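Alpha-L-arabinofuranosidase B (Aspergillus kawachii, PDB 6SXT) hydrolyses terminal non-reducing alpha-L-arabinofuranosyl residues from arabinoxylan, arabinan and arabinogalactan, acting on 1,2-, 1,3- and 1,5-alpha-linkages. Local coordinates at residues T63-N67 and T68-I72; K466-F469 and N470-S474. All blocks are in the same frame, centred on the assembly; numbering follows the deposited sequence.

Interaction 1 (T63-N67 and T68-I72). With NAG (2-acetamido-2-deoxy-beta-D-glucopyranose), chain D.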
loop_
_atom_site.group_PDB
_atom_site.type_symbol
_atom_site.label_atom_id
_atom_site.label_comp_id
_atom_site.label_asym_id
_atom_site.label_seq_id
_atom_site.Cartn_x
_atom_site.Cartn_y
_atom_site.Cartn_z
ATOM N N THR A 63 0.714 14.827 -14.167
ATOM C CA THR A 63 1.545 15.463 -15.205
ATOM C C THR A 63 2.965 14.921 -15.152
ATOM O O THR A 63 3.558 14.530 -16.204
ATOM C CB THR A 63 1.505 16.988 -14.980
ATOM O OG1 THR A 63 0.143 17.353 -15.215
ATOM C CG2 THR A 63 2.423 17.753 -15.891
ATOM N N PHE A 64 3.552 14.867 -13.968
ATOM C CA PHE A 64 4.961 14.427 -13.803
ATOM C C PHE A 64 5.106 12.976 -14.247
ATOM O O PHE A 64 6.118 12.626 -14.849
ATOM C CB PHE A 64 5.384 14.596 -12.347
ATOM C CG PHE A 64 6.822 14.263 -12.120
ATOM C CD1 PHE A 64 7.814 15.090 -12.629
ATOM C CD2 PHE A 64 7.202 13.151 -11.380
ATOM C CE1 PHE A 64 9.149 14.815 -12.380
ATOM C CE2 PHE A 64 8.538 12.897 -11.118
ATOM C CZ PHE A 64 9.492 13.754 -11.583
ATOM N N CYS A 65 4.079 12.159 -13.991
ATOM C CA CYS A 65 4.137 10.697 -14.135
ATOM C C CYS A 65 3.603 10.243 -15.515
ATOM O O CYS A 65 3.514 9.031 -15.734
ATOM C CB CYS A 65 3.397 10.082 -12.956
ATOM S SG CYS A 65 4.218 10.518 -11.394
ATOM N N ALA A 66 3.217 11.161 -16.392
ATOM C CA ALA A 66 2.607 10.833 -17.698
ATOM C C ALA A 66 3.582 9.974 -18.514
ATOM O O ALA A 66 4.786 10.260 -18.576
ATOM C CB ALA A 66 2.253 12.087 -18.429
ATOM N N ASN A 67 3.088 8.890 -19.127
ATOM C CA ASN A 67 3.905 8.071 -20.043
ATOM C C ASN A 67 5.121 7.502 -19.335
ATOM O O ASN A 67 6.146 7.307 -19.977
ATOM C CB ASN A 67 4.342 8.840 -21.295
ATOM C CG ASN A 67 3.158 9.431 -21.961
ATOM O OD1 ASN A 67 2.889 10.619 -21.776
ATOM N ND2 ASN A 67 2.446 8.586 -22.694
ATOM N N THR A 68 5.022 7.224 -18.033
ATOM C CA THR A 68 6.081 6.549 -17.292
ATOM C C THR A 68 5.469 5.979 -16.024
ATOM O O THR A 68 4.227 5.875 -15.950
ATOM C CB THR A 68 7.271 7.498 -17.058
ATOM O OG1 THR A 68 8.385 6.776 -16.555
ATOM C CG2 THR A 68 6.972 8.686 -16.148
ATOM N N THR A 69 6.353 5.633 -15.108
ATOM C CA THR A 69 6.001 5.053 -13.801
ATOM C C THR A 69 6.555 5.962 -12.718
ATOM O O THR A 69 7.587 6.607 -12.940
ATOM C CB THR A 69 6.539 3.628 -13.665
ATOM O OG1 THR A 69 7.959 3.666 -13.809
ATOM C CG2 THR A 69 5.852 2.728 -14.662
ATOM N N CYS A 70 5.901 5.972 -11.573
ATOM C CA CYS A 70 6.362 6.818 -10.451
ATOM C C CYS A 70 6.390 6.015 -9.168
ATOM O O CYS A 70 5.516 5.157 -8.934
ATOM C CB CYS A 70 5.473 8.016 -10.270
ATOM S SG CYS A 70 5.914 9.380 -11.381
ATOM N N LEU A 71 7.358 6.369 -8.337
ATOM C CA LEU A 71 7.532 5.866 -6.974
ATOM C C LEU A 71 7.437 7.059 -6.028
ATOM O O LEU A 71 7.861 8.171 -6.398
ATOM C CB LEU A 71 8.909 5.247 -6.845
ATOM C CG LEU A 71 9.164 4.011 -7.709
ATOM C CD1 LEU A 71 10.602 3.539 -7.570
ATOM C CD2 LEU A 71 8.189 2.889 -7.378
ATOM N N ILE A 72 6.904 6.802 -4.846
ATOM C CA ILE A 72 6.944 7.773 -3.731
ATOM C C ILE A 72 8.255 7.562 -2.990
ATOM O O ILE A 72 8.436 6.552 -2.334
ATOM C CB ILE A 72 5.711 7.649 -2.836
ATOM C CG1 ILE A 72 4.458 7.997 -3.618
ATOM C CG2 ILE A 72 5.853 8.533 -1.618
ATOM C CD1 ILE A 72 3.168 7.552 -2.920
HETATM C C1 NAG D . 1.264 9.047 -23.359
HETATM C C2 NAG D . 1.348 9.005 -24.880
HETATM C C3 NAG D . 0.044 9.539 -25.501
HETATM C C4 NAG D . -1.182 8.841 -24.889
HETATM C C5 NAG D . -1.082 8.703 -23.372
HETATM C C6 NAG D . -2.173 7.760 -22.801
HETATM C C7 NAG D . 3.683 9.106 -25.652
HETATM C C8 NAG D . 4.832 9.973 -26.038
HETATM N N2 NAG D . 2.531 9.729 -25.354
HETATM O O3 NAG D . 0.035 9.387 -26.958
HETATM O O4 NAG D . -2.392 9.481 -25.305
HETATM O O5 NAG D . 0.188 8.199 -22.921
HETATM O O6 NAG D . -2.082 6.451 -23.441
HETATM O O7 NAG D . 3.786 7.879 -25.618
#

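Interaction 2 (K466-F469 and N470-S474)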
loop_
_atom_site.group_PDB
_atom_site.type_symbol
_atom_site.label_atom_id
_atom_site.label_comp_id
_atom_site.label_asym_id
_atom_site.label_seq_id
_atom_site.Cartn_x
_atom_site.Cartn_y
_atom_site.Cartn_z
ATOM N N LYS A 466 14.781 -1.352 -17.878
ATOM C CA LYS A 466 14.198 -0.102 -18.366
ATOM C C LYS A 466 14.170 -0.029 -19.878
ATOM O O LYS A 466 13.363 0.707 -20.426
ATOM C CB LYS A 466 14.982 1.087 -17.800
ATOM C CG LYS A 466 14.837 1.219 -16.296
ATOM C CD LYS A 466 15.247 2.617 -15.875
ATOM C CE LYS A 466 14.538 3.085 -14.639
ATOM N NZ LYS A 466 14.831 4.497 -14.407
ATOM N N THR A 467 15.055 -0.765 -20.540
ATOM C CA THR A 467 15.089 -0.756 -22.017
ATOM C C THR A 467 13.761 -1.242 -22.571
ATOM O O THR A 467 13.367 -2.349 -22.194
ATOM C CB THR A 467 16.242 -1.619 -22.521
ATOM O OG1 THR A 467 17.403 -1.055 -21.941
ATOM C CG2 THR A 467 16.370 -1.598 -24.024
ATOM N N SER A 468 13.112 -0.407 -23.341
ATOM C CA SER A 468 11.863 -0.723 -24.076
ATOM C C SER A 468 10.716 -0.946 -23.074
ATOM O O SER A 468 9.717 -1.507 -23.464
ATOM C CB SER A 468 12.048 -1.986 -24.950
ATOM O OG SER A 468 11.033 -2.085 -25.915
ATOM N N PHE A 469 10.827 -0.401 -21.862
ATOM C CA PHE A 469 9.807 -0.695 -20.821
ATOM C C PHE A 469 8.457 -0.194 -21.312
ATOM O O PHE A 469 7.467 -0.956 -21.305
ATOM C CB PHE A 469 10.164 -0.088 -19.454
ATOM C CG PHE A 469 9.102 -0.430 -18.453
ATOM C CD1 PHE A 469 9.115 -1.623 -17.765
ATOM C CD2 PHE A 469 8.067 0.465 -18.233
ATOM C CE1 PHE A 469 8.131 -1.904 -16.827
ATOM C CE2 PHE A 469 7.071 0.160 -17.304
ATOM C CZ PHE A 469 7.108 -1.020 -16.608
ATOM N N ASN A 470 8.340 1.075 -21.662
ATOM C CA ASN A 470 7.050 1.668 -22.022
ATOM C C ASN A 470 6.422 0.849 -23.165
ATOM O O ASN A 470 5.218 0.602 -23.142
ATOM C CB ASN A 470 7.162 3.127 -22.422
ATOM C CG ASN A 470 7.335 4.060 -21.230
ATOM O OD1 ASN A 470 7.552 3.619 -20.105
ATOM N ND2 ASN A 470 7.192 5.341 -21.543
ATOM N N ASN A 471 7.193 0.518 -24.201
ATOM C CA ASN A 471 6.610 -0.255 -25.336
ATOM C C ASN A 471 6.219 -1.666 -24.879
ATOM O O ASN A 471 5.089 -2.123 -25.251
ATOM C CB ASN A 471 7.608 -0.288 -26.496
ATOM C CG ASN A 471 7.692 1.032 -27.213
ATOM O OD1 ASN A 471 6.747 1.816 -27.241
ATOM N ND2 ASN A 471 8.814 1.228 -27.899
ATOM N N ASP A 472 7.038 -2.296 -24.059
ATOM C CA ASP A 472 6.883 -3.720 -23.656
ATOM C C ASP A 472 5.737 -3.891 -22.651
ATOM O O ASP A 472 5.366 -5.046 -22.413
ATOM C CB ASP A 472 8.154 -4.322 -23.095
ATOM C CG ASP A 472 9.348 -4.385 -24.059
ATOM O OD1 ASP A 472 9.163 -4.024 -25.272
ATOM O OD2 ASP A 472 10.417 -4.740 -23.548
ATOM N N VAL A 473 5.164 -2.788 -22.131
ATOM C CA VAL A 473 3.974 -2.877 -21.244
ATOM C C VAL A 473 2.741 -2.296 -21.922
ATOM O O VAL A 473 1.715 -2.137 -21.238
ATOM C CB VAL A 473 4.239 -2.208 -19.876
ATOM C CG1 VAL A 473 5.444 -2.778 -19.178
ATOM C CG2 VAL A 473 4.286 -0.678 -19.979
ATOM N N SER A 474 2.762 -2.037 -23.222
ATOM C CA SER A 474 1.635 -1.449 -23.939
ATOM C C SER A 474 1.096 -2.490 -24.923
ATOM O O SER A 474 1.910 -3.000 -25.746
ATOM C CB SER A 474 2.037 -0.182 -24.645
ATOM O OG SER A 474 2.465 0.812 -23.676
HETATM O O HOH W 1 11.169 -0.553 -28.123
#

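Interaction 1 (T63-N67 and T68-I72)
The ring of F64 meets the SG of C70 obliquely, the sulfur lying 5.2 Å from the ring centroid and 67° off its normal. Within the ring, CD2 of F64 comes nearest, 4.0 Å from C70 SG. With CG anti to the backbone N (chi1 -176°), the F64 ring extends from the last turn of helix 58-64 to the disulfide, and it also packs on L36 of the neighbouring strand. C65 and C70 are joined SG to SG at 2.0 Å with chi3 of -101°, close to the perpendicular preferred by a relaxed disulfide. Within the loop closed by this disulfide, the chain reverses through a type II beta turn from C65 to T68, where T68 N donates to C65 O over 3.3 Å from above the carbonyl plane. The methyl CG2 of T68 folds back over the turn, 3.5 Å from C65 O and 3.6 Å from A66 O. At the outer corner, the amide of N67 carries the glycan: its ND2 is bonded covalently to C1 of the N-acetylglucosamine and also hydrogen-bonds to L428 O. N67 and T69, with T68 between them, form an N-glycosylation sequon, displayed on a disulfide-closed turn that links helix 58-64 to strand 70-75 in the catalytic domain.

Interaction 2 (K466-F469 and N470-S474)
F469 and V473 pack one helical turn apart. F469 CB and CG face N470 N; beyond them, N470 OD1 lies level with the ring beside F469 CD2, at 3.7 Å, while N470 ND2 hydrogen-bonds to N67 O. F469 CD1 stands 4.1 Å from V473 CG1, CE1 and CE2 lie nearer to it, and at the tip F469 CZ approaches V473 CG1 to 3.5 Å. CG1 covers one face, displaced from the centre toward CZ, in a CH-pi contact 20° off the ring normal. Strand 444-448 adds R446, which touches both side chains. The short helix 469-472 belongs to the arabinose-binding domain, a beta-trefoil, and S468 occupies its N-cap position as the third residue of a type II beta turn from K466 to F469. D472 N donates to S468 O over 2.9 Å. S468 OG, anti to its own N (chi1 -164°), donates to D472 OD1 over 2.8 Å, from above the carboxylate plane; a water donates to the same hydroxyl and accepts from N471 ND2, while N429 ND2 bonds N471 OD1. D472, a substrate-binding residue, also receives T340 OG1 at OD1 and a salt bridge from R446 at OD2, which should fix its carboxylate beside H447.

How the interactions relate
From the N terminus, helix 58-64 runs into interaction 1, where the C65-C70 disulfide closes a small loop before strand 70-75 enters its four-stranded antiparallel sheet in the catalytic domain. Interaction 2 follows nearly 400 residues later, in the arabinose-binding domain, at the turn and short helix that precede strand 475-479. Each is local, and the two come in series, neither nested nor crossed. In space they meet at the domain interface, their centres about 14 Å apart: N67 O and N470 ND2, 2.7 Å apart, probably form a hydrogen bond, and T69 CG2 packs against F469 CE2. K466 adds a salt bridge to D42 of the catalytic domain.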